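PDB 1N8P: cystathionine gamma-lyase from Saccharomyces cerevisiae, which belongs to the Cys/Met metabolism family of PLP-dependent enzymes and carries bound pyridoxal-5'-phosphate. Local coordinates for residues S52-P55 / N56-N59. Residues are numbered along the deposited sequence; the frame is centred on the assembly and turned at random.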
ATOM      1  N   SER A  52      15.790  -1.548 -14.229  1.00 68.85           N
ATOM      2  CA  SER A  52      17.212  -1.241 -14.231  1.00 68.42           C
ATOM      3  C   SER A  52      17.591  -0.527 -12.941  1.00 66.70           C
ATOM      4  O   SER A  52      18.758  -0.563 -12.532  1.00 63.93           O
ATOM      5  CB  SER A  52      17.584  -0.360 -15.420  1.00 70.00           C
ATOM      6  OG  SER A  52      18.978  -0.082 -15.398  1.00 70.00           O
ATOM      7  N   GLN A  53      16.605   0.122 -12.317  1.00 63.84           N
ATOM      8  CA  GLN A  53      16.807   0.836 -11.050  1.00 65.79           C
ATOM      9  C   GLN A  53      15.685   1.814 -10.742  1.00 65.74           C
ATOM     10  O   GLN A  53      15.180   2.481 -11.646  1.00 69.47           O
ATOM     11  CB  GLN A  53      18.132   1.614 -11.060  1.00 66.72           C
ATOM     12  CG  GLN A  53      18.343   2.577  -9.877  1.00 62.39           C
ATOM     13  CD  GLN A  53      18.634   1.871  -8.579  1.00 62.96           C
ATOM     14  OE1 GLN A  53      17.788   1.163  -8.041  1.00 69.61           O
ATOM     15  NE2 GLN A  53      19.838   2.056  -8.065  1.00 58.34           N
ATOM     16  N   ASN A  54      15.309   1.887  -9.462  1.00 61.65           N
ATOM     17  CA  ASN A  54      14.280   2.806  -8.968  1.00 54.02           C
ATOM     18  C   ASN A  54      14.714   3.247  -7.571  1.00 48.75           C
ATOM     19  O   ASN A  54      15.329   2.480  -6.840  1.00 55.97           O
ATOM     20  CB  ASN A  54      12.913   2.124  -8.888  1.00 61.13           C
ATOM     21  CG  ASN A  54      12.727   1.315  -7.606  1.00 65.47           C
ATOM     22  OD1 ASN A  54      12.931   0.098  -7.596  1.00 70.00           O
ATOM     23  ND2 ASN A  54      12.343   1.989  -6.517  1.00 57.39           N
ATOM     24  N   PRO A  55      14.379   4.472  -7.171  1.00 38.49           N
ATOM     25  CA  PRO A  55      14.752   5.012  -5.857  1.00 38.70           C
ATOM     26  C   PRO A  55      14.599   4.135  -4.607  1.00 43.07           C
ATOM     27  O   PRO A  55      15.523   4.020  -3.776  1.00 38.31           O
ATOM     28  CB  PRO A  55      13.923   6.292  -5.759  1.00 37.42           C
ATOM     29  CG  PRO A  55      12.733   5.983  -6.607  1.00 37.88           C
ATOM     30  CD  PRO A  55      13.347   5.306  -7.800  1.00 36.83           C
ATOM     31  N   ASN A  56      13.425   3.535  -4.456  1.00 43.74           N
ATOM     32  CA  ASN A  56      13.162   2.700  -3.282  1.00 44.51           C
ATOM     33  C   ASN A  56      14.111   1.507  -3.113  1.00 40.94           C
ATOM     34  O   ASN A  56      14.536   1.208  -2.005  1.00 48.03           O
ATOM     35  CB  ASN A  56      11.709   2.230  -3.299  1.00 38.62           C
ATOM     36  CG  ASN A  56      10.729   3.374  -3.050  1.00 39.00           C
ATOM     37  OD1 ASN A  56       9.679   3.428  -3.671  1.00 43.28           O
ATOM     38  ND2 ASN A  56      11.069   4.283  -2.133  1.00 31.93           N
ATOM     39  N   ARG A  57      14.446   0.835  -4.205  1.00 43.24           N
ATOM     40  CA  ARG A  57      15.352  -0.297  -4.152  1.00 37.70           C
ATOM     41  C   ARG A  57      16.725   0.252  -3.827  1.00 43.84           C
ATOM     42  O   ARG A  57      17.298  -0.053  -2.776  1.00 47.16           O
ATOM     43  CB  ARG A  57      15.397  -0.998  -5.502  1.00 37.76           C
ATOM     44  CG  ARG A  57      15.904  -2.420  -5.407  1.00 46.18           C
ATOM     45  CD  ARG A  57      15.809  -3.129  -6.738  1.00 46.07           C
ATOM     46  NE  ARG A  57      16.821  -2.659  -7.669  1.00 50.96           N
ATOM     47  CZ  ARG A  57      16.586  -2.348  -8.941  1.00 62.63           C
ATOM     48  NH1 ARG A  57      15.359  -2.454  -9.448  1.00 64.68           N
ATOM     49  NH2 ARG A  57      17.585  -1.932  -9.714  1.00 62.87           N
ATOM     50  N   GLU A  58      17.242   1.075  -4.740  1.00 46.21           N
ATOM     51  CA  GLU A  58      18.555   1.697  -4.591  1.00 42.84           C
ATOM     52  C   GLU A  58      18.781   2.216  -3.181  1.00 37.72           C
ATOM     53  O   GLU A  58      19.771   1.894  -2.538  1.00 39.26           O
ATOM     54  CB  GLU A  58      18.696   2.848  -5.575  1.00 51.99           C
ATOM     55  CG  GLU A  58      20.064   3.485  -5.597  1.00 62.19           C
ATOM     56  CD  GLU A  58      20.050   4.820  -6.317  1.00 68.94           C
ATOM     57  OE1 GLU A  58      19.534   5.804  -5.725  1.00 68.93           O
ATOM     58  OE2 GLU A  58      20.544   4.874  -7.470  1.00 70.00           O
ATOM     59  N   ASN A  59      17.861   3.021  -2.680  1.00 38.58           N
ATOM     60  CA  ASN A  59      18.056   3.540  -1.339  1.00 35.89           C
ATOM     61  C   ASN A  59      18.144   2.438  -0.318  1.00 29.75           C
ATOM     62  O   ASN A  59      18.905   2.550   0.627  1.00 41.56           O
ATOM     63  CB  ASN A  59      16.939   4.502  -0.952  1.00 46.04           C
ATOM     64  CG  ASN A  59      17.085   5.858  -1.598  1.00 48.10           C
ATOM     65  OD1 ASN A  59      18.207   6.311  -1.897  1.00 49.86           O
ATOM     66  ND2 ASN A  59      15.958   6.532  -1.801  1.00 42.42           N
TER
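N54 and E58 meet through the first turn of helix 55-67: the amide N of E58 donates to O of N54 at 3.2 Å, with an N-H...O angle of 155°. The same carbonyl takes a second, weak bond from N of R57, and one residue on, O of P55 accepts from N of N59 at 2.8 Å. N54 thus holds the N-cap position, and P55 suits the first turn because its ring nitrogen has no hydrogen to offer where helical amides lack an acceptor. On the buried side, R57 is long enough to fold back from the helix and bond through NH1 to O of R51. CG lies anti to the backbone N (chi1 -160°) and the chain bends at chi3, which brings NH2 up against the Q53 backbone. OE1 of Q53 lies over one guanidinium face, turned back there by accepting from N of N54 at 2.9 Å. N56 is buried too; asparagine suits because OD1 accepts from N of S30 while ND2 donates to O of P28, and the side chain packs on W244. Q53 and E58, by contrast, are partly exposed. The Q53 amide's placing against E58 is doubtful, but OE1 of E58 is hydrogen-bonded to OH of Y47 and salt-bridged to R62.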